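Local coordinates for protein lectin (Trichosanthes anguina, PDB 4HR6) that probably binds carbohydrate as a nontoxic three-chain seed lectin homologous to type II ribosome-inactivating proteins, with this chain holding the ribosome-inactivating-protein-like part, at residues S38-F41 and L42-Q46; Q46-F49 and H50-T54; V109-Q112 and M113-A117; S151-S154 and L155-A159. All coordinates share one frame; numbering follows the deposited sequence.

Contact 1 (S38-F41 and L42-Q46); sequences SYFF and LNAPQ
A type I beta turn from Phe41 to Ala44 joins residues 38-41 to 42-46, a local contact where strand 37-40 of the N-terminal mixed sheet ends and the chain swings toward helix 46-51. It opens the crossover from strand 37-40 to its parallel neighbour 57-60; on its other side the strand pairs antiparallel with 26-32. The turn is closed by one backbone hydrogen bond, Ala44 N to Phe41 O at 3.0 Å and nearly straight (164°), although the donor stands well above the carbonyl plane. Leu42 and Asn43 occupy the two central positions; the Leu42 side chain heads away from the strand, and only its CB meets Phe41, at C.

Asn43 folds back instead. Its CG lies between the backbone N and the carbonyl carbon (chi1 67°), which brings OD1 to 3.7 Å from CB of Phe41, while ND2 is hydrogen-bonded to Asn65 OD1. The Phe41 ring itself leads away from the turn and meets Phe107 with the planes about 50° apart, so the aromatic group is committed to the interior and its CB and carbonyl to the turn. Ala44 points its methyl at the strand end, CB lying 3.3 Å from Phe41 O. The same methyl comes up to the edge of the Phe40 ring, near its plane, with Ala44 CB 4.2 Å from Phe40 CD2.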
loop_
_atom_site.group_PDB
_atom_site.type_symbol
_atom_site.label_atom_id
_atom_site.label_comp_id
_atom_site.label_asym_id
_atom_site.label_seq_id
_atom_site.Cartn_x
_atom_site.Cartn_y
_atom_site.Cartn_z
ATOM N N SER B 38 -17.024 -5.352 33.558
ATOM C CA SER B 38 -16.135 -5.126 32.453
ATOM C C SER B 38 -15.466 -6.462 32.141
ATOM O O SER B 38 -15.462 -7.392 32.962
ATOM C CB SER B 38 -15.117 -4.033 32.799
ATOM O OG SER B 38 -14.272 -4.429 33.875
ATOM N N TYR B 39 -14.929 -6.586 30.935
ATOM C CA TYR B 39 -14.379 -7.861 30.494
ATOM C C TYR B 39 -13.029 -7.628 29.864
ATOM O O TYR B 39 -12.872 -6.743 29.030
ATOM C CB TYR B 39 -15.336 -8.549 29.529
ATOM C CG TYR B 39 -16.702 -8.736 30.116
ATOM C CD1 TYR B 39 -17.637 -7.729 30.038
ATOM C CD2 TYR B 39 -17.033 -9.899 30.792
ATOM C CE1 TYR B 39 -18.882 -7.869 30.604
ATOM C CE2 TYR B 39 -18.280 -10.049 31.370
ATOM C CZ TYR B 39 -19.202 -9.022 31.263
ATOM O OH TYR B 39 -20.459 -9.131 31.823
ATOM N N PHE B 40 -12.051 -8.408 30.311
ATOM C CA PHE B 40 -10.660 -8.219 29.949
ATOM C C PHE B 40 -10.200 -9.492 29.293
ATOM O O PHE B 40 -10.559 -10.581 29.750
ATOM C CB PHE B 40 -9.803 -7.961 31.191
ATOM C CG PHE B 40 -9.873 -6.555 31.693
ATOM C CD1 PHE B 40 -10.991 -6.096 32.355
ATOM C CD2 PHE B 40 -8.809 -5.685 31.509
ATOM C CE1 PHE B 40 -11.046 -4.790 32.826
ATOM C CE2 PHE B 40 -8.862 -4.378 31.960
ATOM C CZ PHE B 40 -9.984 -3.928 32.628
ATOM N N PHE B 41 -9.417 -9.359 28.223
ATOM C CA PHE B 41 -8.766 -10.524 27.639
ATOM C C PHE B 41 -7.750 -11.075 28.620
ATOM O O PHE B 41 -7.163 -10.339 29.401
ATOM C CB PHE B 41 -8.083 -10.172 26.310
ATOM C CG PHE B 41 -9.046 -10.017 25.163
ATOM C CD1 PHE B 41 -9.550 -8.776 24.828
ATOM C CD2 PHE B 41 -9.478 -11.120 24.452
ATOM C CE1 PHE B 41 -10.453 -8.624 23.793
ATOM C CE2 PHE B 41 -10.385 -10.977 23.408
ATOM C CZ PHE B 41 -10.872 -9.726 23.078
ATOM N N LEU B 42 -7.544 -12.379 28.531
ATOM C CA LEU B 42 -6.651 -13.119 29.380
ATOM C C LEU B 42 -5.212 -12.563 29.304
ATOM O O LEU B 42 -4.489 -12.577 30.284
ATOM C CB LEU B 42 -6.711 -14.585 28.967
ATOM C CG LEU B 42 -5.998 -15.656 29.788
ATOM C CD1 LEU B 42 -6.372 -15.573 31.268
ATOM C CD2 LEU B 42 -6.363 -17.009 29.202
ATOM N N ASN B 43 -4.816 -12.045 28.150
ATOM C CA ASN B 43 -3.486 -11.511 27.990
ATOM C C ASN B 43 -3.470 -10.005 27.972
ATOM O O ASN B 43 -2.508 -9.407 27.519
ATOM C CB ASN B 43 -2.845 -12.078 26.729
ATOM C CG ASN B 43 -3.525 -11.594 25.468
ATOM O OD1 ASN B 43 -4.718 -11.347 25.464
ATOM N ND2 ASN B 43 -2.771 -11.466 24.400
ATOM N N ALA B 44 -4.515 -9.359 28.471
ATOM C CA ALA B 44 -4.445 -7.904 28.611
ATOM C C ALA B 44 -3.237 -7.555 29.468
ATOM O O ALA B 44 -2.948 -8.264 30.447
ATOM C CB ALA B 44 -5.689 -7.345 29.266
ATOM N N PRO B 45 -2.545 -6.457 29.127
ATOM C CA PRO B 45 -1.405 -6.041 29.943
ATOM C C PRO B 45 -1.821 -5.660 31.371
ATOM O O PRO B 45 -2.953 -5.201 31.610
ATOM C CB PRO B 45 -0.829 -4.841 29.188
ATOM C CG PRO B 45 -1.895 -4.386 28.256
ATOM C CD PRO B 45 -2.893 -5.484 28.076
ATOM N N GLN B 46 -0.900 -5.856 32.309
ATOM C CA GLN B 46 -1.168 -5.638 33.736
ATOM C C GLN B 46 -1.689 -4.234 34.033
ATOM O O GLN B 46 -2.602 -4.038 34.835
ATOM C CB GLN B 46 0.115 -5.839 34.537
ATOM C CG GLN B 46 0.536 -7.270 34.700
ATOM C CD GLN B 46 1.555 -7.440 35.818
ATOM O OE1 GLN B 46 2.765 -7.326 35.604
ATOM N NE2 GLN B 46 1.068 -7.729 37.005
#

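Contact 2 (Q46-F49 and H50-T54); sequences QLAF and HTLFT
The His50 ring turns an edge to the helix start: Gln46 O lies close to the imidazole plane and accepts a hydrogen bond from His50 ND1 (3.1 Å, 158°). With CG beside the backbone N (chi1 -75°), the ring leans back along the helix, and ND1 reaches the carbonyl from above its plane. The same Gln46 O sits in the plane of the Phe49 ring, at its edge, and Phe49 stacks with Phe40 of the preceding strand. Leu47 O is gripped from both faces of its carbonyl plane, by Thr51 OG1 at 2.7 Å and by His50 N at 3.2 Å. The hydroxyl thus supplies a short bond where Thr51 N offers Leu47 O only a weak one. Leu52, the first residue to leave helical geometry, still gives its N to Ala48 O (2.9 Å), and its CD1 rests 4.0 Å from CB of Ala48. Phe3 of strand 3-9 packs against Leu47, Ala48, Thr51 and Leu52, and Gln58 NE2, from strand 57-60, hydrogen-bonds Phe49 O. Such a short helix, its last turn tied by side chains as well as backbone, forms the connection of the beta-alpha-beta unit made of strand 37-40, helix 46-51 and strand 57-60.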
loop_
_atom_site.group_PDB
_atom_site.type_symbol
_atom_site.label_atom_id
_atom_site.label_comp_id
_atom_site.label_asym_id
_atom_site.label_seq_id
_atom_site.Cartn_x
_atom_site.Cartn_y
_atom_site.Cartn_z
ATOM N N GLN B 46 -0.900 -5.856 32.309
ATOM C CA GLN B 46 -1.168 -5.638 33.736
ATOM C C GLN B 46 -1.689 -4.234 34.033
ATOM O O GLN B 46 -2.602 -4.038 34.835
ATOM C CB GLN B 46 0.115 -5.839 34.537
ATOM C CG GLN B 46 0.536 -7.270 34.700
ATOM C CD GLN B 46 1.555 -7.440 35.818
ATOM O OE1 GLN B 46 2.765 -7.326 35.604
ATOM N NE2 GLN B 46 1.068 -7.729 37.005
ATOM N N LEU B 47 -1.092 -3.262 33.366
ATOM C CA LEU B 47 -1.459 -1.888 33.522
ATOM C C LEU B 47 -2.926 -1.618 33.151
ATOM O O LEU B 47 -3.525 -0.686 33.682
ATOM C CB LEU B 47 -0.542 -1.036 32.646
ATOM C CG LEU B 47 -0.684 0.475 32.804
ATOM C CD1 LEU B 47 0.007 0.912 34.084
ATOM C CD2 LEU B 47 -0.090 1.189 31.603
ATOM N N ALA B 48 -3.479 -2.404 32.220
ATOM C CA ALA B 48 -4.888 -2.277 31.847
ATOM C C ALA B 48 -5.803 -2.482 33.051
ATOM O O ALA B 48 -6.774 -1.746 33.220
ATOM C CB ALA B 48 -5.257 -3.258 30.742
ATOM N N PHE B 49 -5.501 -3.477 33.878
ATOM C CA PHE B 49 -6.353 -3.757 35.041
ATOM C C PHE B 49 -6.313 -2.651 36.083
ATOM O O PHE B 49 -7.263 -2.497 36.851
ATOM C CB PHE B 49 -5.960 -5.060 35.717
ATOM C CG PHE B 49 -6.200 -6.254 34.877
ATOM C CD1 PHE B 49 -5.202 -6.760 34.077
ATOM C CD2 PHE B 49 -7.441 -6.869 34.868
ATOM C CE1 PHE B 49 -5.427 -7.871 33.290
ATOM C CE2 PHE B 49 -7.669 -7.985 34.097
ATOM C CZ PHE B 49 -6.664 -8.480 33.299
ATOM N N HIS B 50 -5.206 -1.911 36.120
ATOM C CA HIS B 50 -4.974 -0.922 37.152
ATOM C C HIS B 50 -5.507 0.414 36.745
ATOM O O HIS B 50 -5.761 1.234 37.598
ATOM C CB HIS B 50 -3.485 -0.828 37.515
ATOM C CG HIS B 50 -3.014 -1.977 38.347
ATOM N ND1 HIS B 50 -2.456 -3.112 37.801
ATOM C CD2 HIS B 50 -3.067 -2.191 39.684
ATOM C CE1 HIS B 50 -2.169 -3.970 38.764
ATOM N NE2 HIS B 50 -2.525 -3.432 39.918
ATOM N N THR B 51 -5.708 0.626 35.451
ATOM C CA THR B 51 -6.116 1.924 34.962
ATOM C C THR B 51 -7.462 1.944 34.256
ATOM O O THR B 51 -8.019 3.014 34.104
ATOM C CB THR B 51 -5.056 2.526 34.004
ATOM O OG1 THR B 51 -4.763 1.595 32.975
ATOM C CG2 THR B 51 -3.757 2.836 34.739
ATOM N N LEU B 52 -7.993 0.802 33.805
ATOM C CA LEU B 52 -9.258 0.827 33.057
ATOM C C LEU B 52 -10.400 0.217 33.834
ATOM O O LEU B 52 -10.264 -0.846 34.411
ATOM C CB LEU B 52 -9.145 0.054 31.745
ATOM C CG LEU B 52 -8.167 0.549 30.694
ATOM C CD1 LEU B 52 -7.985 -0.524 29.627
ATOM C CD2 LEU B 52 -8.663 1.853 30.095
ATOM N N PHE B 53 -11.544 0.876 33.776
ATOM C CA PHE B 53 -12.793 0.353 34.317
ATOM C C PHE B 53 -12.622 -0.078 35.766
ATOM O O PHE B 53 -13.099 -1.127 36.181
ATOM C CB PHE B 53 -13.333 -0.789 33.439
ATOM C CG PHE B 53 -13.397 -0.453 31.968
ATOM C CD1 PHE B 53 -13.983 0.727 31.524
ATOM C CD2 PHE B 53 -12.852 -1.310 31.017
ATOM C CE1 PHE B 53 -14.023 1.039 30.174
ATOM C CE2 PHE B 53 -12.895 -0.995 29.672
ATOM C CZ PHE B 53 -13.478 0.173 29.251
ATOM N N THR B 54 -11.934 0.753 36.538
ATOM C CA THR B 54 -11.543 0.381 37.904
ATOM C C THR B 54 -12.703 0.443 38.895
ATOM O O THR B 54 -12.633 -0.148 39.952
ATOM C CB THR B 54 -10.381 1.258 38.400
ATOM O OG1 THR B 54 -10.691 2.641 38.164
ATOM C CG2 THR B 54 -9.123 0.902 37.638
#

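Contact 3 (V109-Q112 and M113-A117); sequences VIIQ and MVLEA
Met113 runs back alongside Val109, the two side chains pointing the same way. Its CB and CG both pass 3.4 Å from Val109 O, the carbonyl that takes Met113 N; SD then lies 3.7 Å from Val109 CG1. The chain is extended to the sulfur and bends there (chi3 70°), so that the methyl end turns away from Val109; beyond this turn Met113 packs on Leu88, Val127 and Phe131. From Met113 to Glu116 the backbone widens into a pi-type turn within helix 103-119. Ile111 O receives two hydrogen bonds, from Leu115 N at 2.8 Å and Glu116 N at 3.0 Å, the second much the straighter (163° against 132°). Ala117 N follows the wider spacing and bonds Gln112 O at 3.1 Å. In active ribosome-inactivating proteins the corresponding helix carries the catalytic glutamate and arginine; Glu116 and Lys119 appear to occupy those places here, joined by a salt bridge through OE2. Glu116 is folded at chi2, and its CG settles 3.7 Å from Gln112 CA. The amide of Gln112 leaves the helix on its own course, with NE2 hydrogen-bonded to Glu147 OE2, while Tyr13 OH of a neighbouring chain bonds Met113 O.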
loop_
_atom_site.group_PDB
_atom_site.type_symbol
_atom_site.label_atom_id
_atom_site.label_comp_id
_atom_site.label_asym_id
_atom_site.label_seq_id
_atom_site.Cartn_x
_atom_site.Cartn_y
_atom_site.Cartn_z
ATOM N N VAL B 109 -15.588 -10.330 14.404
ATOM C CA VAL B 109 -16.244 -9.366 13.538
ATOM C C VAL B 109 -15.771 -7.942 13.816
ATOM O O VAL B 109 -15.360 -7.204 12.906
ATOM C CB VAL B 109 -17.775 -9.453 13.690
ATOM C CG1 VAL B 109 -18.452 -8.371 12.882
ATOM C CG2 VAL B 109 -18.286 -10.828 13.254
ATOM N N ILE B 110 -15.827 -7.554 15.088
ATOM C CA ILE B 110 -15.569 -6.187 15.485
ATOM C C ILE B 110 -14.103 -5.816 15.249
ATOM O O ILE B 110 -13.810 -4.759 14.708
ATOM C CB ILE B 110 -15.966 -5.963 16.957
ATOM C CG1 ILE B 110 -17.483 -5.939 17.086
ATOM C CG2 ILE B 110 -15.392 -4.653 17.471
ATOM C CD1 ILE B 110 -17.983 -6.291 18.461
ATOM N N ILE B 111 -13.192 -6.691 15.648
ATOM C CA ILE B 111 -11.776 -6.421 15.505
ATOM C C ILE B 111 -11.443 -6.198 14.024
ATOM O O ILE B 111 -10.787 -5.226 13.668
ATOM C CB ILE B 111 -10.930 -7.554 16.156
ATOM C CG1 ILE B 111 -11.049 -7.459 17.683
ATOM C CG2 ILE B 111 -9.470 -7.481 15.746
ATOM C CD1 ILE B 111 -10.473 -8.644 18.414
ATOM N N GLN B 112 -11.936 -7.071 13.160
ATOM C CA GLN B 112 -11.637 -6.942 11.740
ATOM C C GLN B 112 -12.230 -5.684 11.133
ATOM O O GLN B 112 -11.549 -4.961 10.421
ATOM C CB GLN B 112 -12.089 -8.171 10.988
ATOM C CG GLN B 112 -11.236 -9.371 11.314
ATOM C CD GLN B 112 -11.605 -10.555 10.479
ATOM O OE1 GLN B 112 -12.571 -11.263 10.770
ATOM N NE2 GLN B 112 -10.840 -10.783 9.433
ATOM N N MET B 113 -13.486 -5.404 11.452
ATOM C CA MET B 113 -14.196 -4.293 10.842
ATOM C C MET B 113 -13.790 -2.942 11.395
ATOM O O MET B 113 -14.062 -1.916 10.755
ATOM C CB MET B 113 -15.690 -4.468 10.991
ATOM C CG MET B 113 -16.254 -5.563 10.113
ATOM S SD MET B 113 -18.045 -5.749 10.244
ATOM C CE MET B 113 -18.607 -4.248 9.431
ATOM N N VAL B 114 -13.117 -2.916 12.550
ATOM C CA VAL B 114 -12.681 -1.647 13.134
ATOM C C VAL B 114 -11.153 -1.516 13.154
ATOM O O VAL B 114 -10.594 -0.573 12.585
ATOM C CB VAL B 114 -13.244 -1.473 14.561
ATOM C CG1 VAL B 114 -12.719 -0.194 15.176
ATOM C CG2 VAL B 114 -14.768 -1.445 14.527
ATOM N N LEU B 115 -10.462 -2.464 13.787
ATOM C CA LEU B 115 -9.037 -2.308 13.965
ATOM C C LEU B 115 -8.288 -2.672 12.694
ATOM O O LEU B 115 -7.398 -1.956 12.284
ATOM C CB LEU B 115 -8.521 -3.133 15.149
ATOM C CG LEU B 115 -9.074 -2.807 16.532
ATOM C CD1 LEU B 115 -8.405 -3.690 17.587
ATOM C CD2 LEU B 115 -8.843 -1.345 16.851
ATOM N N GLU B 116 -8.632 -3.793 12.074
ATOM C CA GLU B 116 -7.899 -4.233 10.898
ATOM C C GLU B 116 -8.175 -3.316 9.695
ATOM O O GLU B 116 -7.286 -3.044 8.884
ATOM C CB GLU B 116 -8.213 -5.695 10.602
ATOM C CG GLU B 116 -7.914 -6.655 11.752
ATOM C CD GLU B 116 -6.475 -6.617 12.177
ATOM O OE1 GLU B 116 -5.624 -7.022 11.373
ATOM O OE2 GLU B 116 -6.179 -6.151 13.304
ATOM N N ALA B 117 -9.403 -2.810 9.605
ATOM C CA ALA B 117 -9.731 -1.812 8.591
ATOM C C ALA B 117 -8.930 -0.538 8.781
ATOM O O ALA B 117 -8.602 0.119 7.791
ATOM C CB ALA B 117 -11.201 -1.494 8.616
#

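Contact 4 (S151-S154 and L155-A159); sequences SEIS and LQIQA
Leu155 reaches back to both Ser151 and Glu152. Its N bonds Ser151 O at 3.0 Å, and its CB packs 3.5 Å from Glu152 O; CG, anti to the backbone N (chi1 175°), carries CD2 out beside the Glu152 carboxylate. Gln156 adds a side-chain rung to the backbone bond from its N to Glu152 O. It is bent at chi2 and lies alongside Glu152, so NE2 donates to Glu152 OE2 at 2.8 Å. The oxygen falls close to the amide plane but is met from above the carboxylate, the two planes standing 40° apart. Each group has a second partner: Gln156 OE1 takes Gly168 N, and Glu152 OE1 takes Asn1 ND2 of a neighbouring chain, which places the pair at the subunit interface.

These residues belong to the last turns of helix 141-159, where regular i to i+4 bonding resumes after a kink at residues 151 and 152. Ile157 N continues the series to Ile153 O at 2.9 Å, and its CD1 packs 4.0 Å from Ile153 CG2, while Val171 of strand 166-174 meets Ile153. Gln158 N bonds Ser154 O at 3.2 Å, almost straight (169°). Its amide NE2 also comes near Ser154 O, but at an angle too poor for a bond, and is held instead by Leu199 O and Gln198 OE1; OE1 accepts from His201 N and Cys202 N. Ala159 N bonds Leu155 O at 2.9 Å.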
loop_
_atom_site.group_PDB
_atom_site.type_symbol
_atom_site.label_atom_id
_atom_site.label_comp_id
_atom_site.label_asym_id
_atom_site.label_seq_id
_atom_site.Cartn_x
_atom_site.Cartn_y
_atom_site.Cartn_z
ATOM N N SER B 151 2.487 -6.946 11.518
ATOM C CA SER B 151 3.652 -6.727 12.358
ATOM C C SER B 151 4.938 -6.807 11.559
ATOM O O SER B 151 5.799 -5.953 11.666
ATOM C CB SER B 151 3.705 -7.765 13.483
ATOM O OG SER B 151 4.828 -7.492 14.295
ATOM N N GLU B 152 5.050 -7.860 10.776
ATOM C CA GLU B 152 6.203 -8.117 9.931
ATOM C C GLU B 152 6.368 -7.053 8.832
ATOM O O GLU B 152 7.489 -6.631 8.556
ATOM C CB GLU B 152 6.033 -9.494 9.308
ATOM C CG GLU B 152 7.200 -9.998 8.492
ATOM C CD GLU B 152 8.485 -10.170 9.290
ATOM O OE1 GLU B 152 8.431 -10.327 10.521
ATOM O OE2 GLU B 152 9.562 -10.149 8.663
ATOM N N ILE B 153 5.259 -6.632 8.212
ATOM C CA ILE B 153 5.283 -5.535 7.231
ATOM C C ILE B 153 5.744 -4.261 7.877
ATOM O O ILE B 153 6.577 -3.554 7.328
ATOM C CB ILE B 153 3.889 -5.271 6.610
ATOM C CG1 ILE B 153 3.522 -6.385 5.646
ATOM C CG2 ILE B 153 3.815 -3.927 5.886
ATOM C CD1 ILE B 153 2.054 -6.390 5.275
ATOM N N SER B 154 5.198 -3.936 9.034
ATOM C CA SER B 154 5.699 -2.765 9.741
ATOM C C SER B 154 7.218 -2.835 10.005
ATOM O O SER B 154 7.916 -1.856 9.858
ATOM C CB SER B 154 4.986 -2.590 11.082
ATOM O OG SER B 154 3.597 -2.479 10.964
ATOM N N LEU B 155 7.715 -3.987 10.453
ATOM C CA LEU B 155 9.153 -4.160 10.689
ATOM C C LEU B 155 9.948 -3.935 9.405
ATOM O O LEU B 155 10.963 -3.257 9.421
ATOM C CB LEU B 155 9.471 -5.574 11.210
ATOM C CG LEU B 155 10.960 -5.927 11.375
ATOM C CD1 LEU B 155 11.644 -5.052 12.397
ATOM C CD2 LEU B 155 11.120 -7.364 11.810
ATOM N N GLN B 156 9.500 -4.528 8.303
ATOM C CA GLN B 156 10.236 -4.417 7.060
ATOM C C GLN B 156 10.234 -3.004 6.486
ATOM O O GLN B 156 11.216 -2.579 5.878
ATOM C CB GLN B 156 9.719 -5.420 6.029
ATOM C CG GLN B 156 9.861 -6.874 6.450
ATOM C CD GLN B 156 11.273 -7.246 6.865
ATOM O OE1 GLN B 156 12.251 -6.673 6.385
ATOM N NE2 GLN B 156 11.383 -8.199 7.780
ATOM N N ILE B 157 9.151 -2.262 6.693
ATOM C CA ILE B 157 9.142 -0.863 6.286
ATOM C C ILE B 157 10.233 -0.097 7.020
ATOM O O ILE B 157 10.989 0.671 6.409
ATOM C CB ILE B 157 7.778 -0.190 6.537
ATOM C CG1 ILE B 157 6.753 -0.748 5.564
ATOM C CG2 ILE B 157 7.869 1.330 6.356
ATOM C CD1 ILE B 157 5.339 -0.280 5.830
ATOM N N GLN B 158 10.289 -0.269 8.337
ATOM C CA GLN B 158 11.313 0.411 9.129
ATOM C C GLN B 158 12.718 -0.029 8.737
ATOM O O GLN B 158 13.624 0.795 8.580
ATOM C CB GLN B 158 11.058 0.231 10.614
ATOM C CG GLN B 158 9.866 1.071 11.094
ATOM C CD GLN B 158 9.141 0.495 12.305
ATOM O OE1 GLN B 158 9.752 0.194 13.332
ATOM N NE2 GLN B 158 7.826 0.364 12.195
ATOM N N ALA B 159 12.874 -1.324 8.526
ATOM C CA ALA B 159 14.139 -1.895 8.158
ATOM C C ALA B 159 14.618 -1.384 6.797
ATOM O O ALA B 159 15.815 -1.174 6.591
ATOM C CB ALA B 159 14.014 -3.400 8.137
#

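How the contacts relate
Along the chain the four contacts follow one another in order. Contacts 1 and 2 share Gln46 and touch, their centres 9 Å apart: the turn after strand 37-40 runs straight into helix 46-51, and Phe40 and Ser38 pack on the helix and the loop after it. Contact 3, in helix 103-119, sits only about 4 Å from the centre of the chain; its centre is 18 Å from that of contact 1 and 21 Å from that of contact 4. Contact 4 ends helix 141-159, with its centre 30 Å from that of contact 2. The series thus passes from the end of a sheet strand and its crossover helix through the central helix to helix 141-159; neighbouring chains touch contacts 3 and 4 but not contacts 1 and 2.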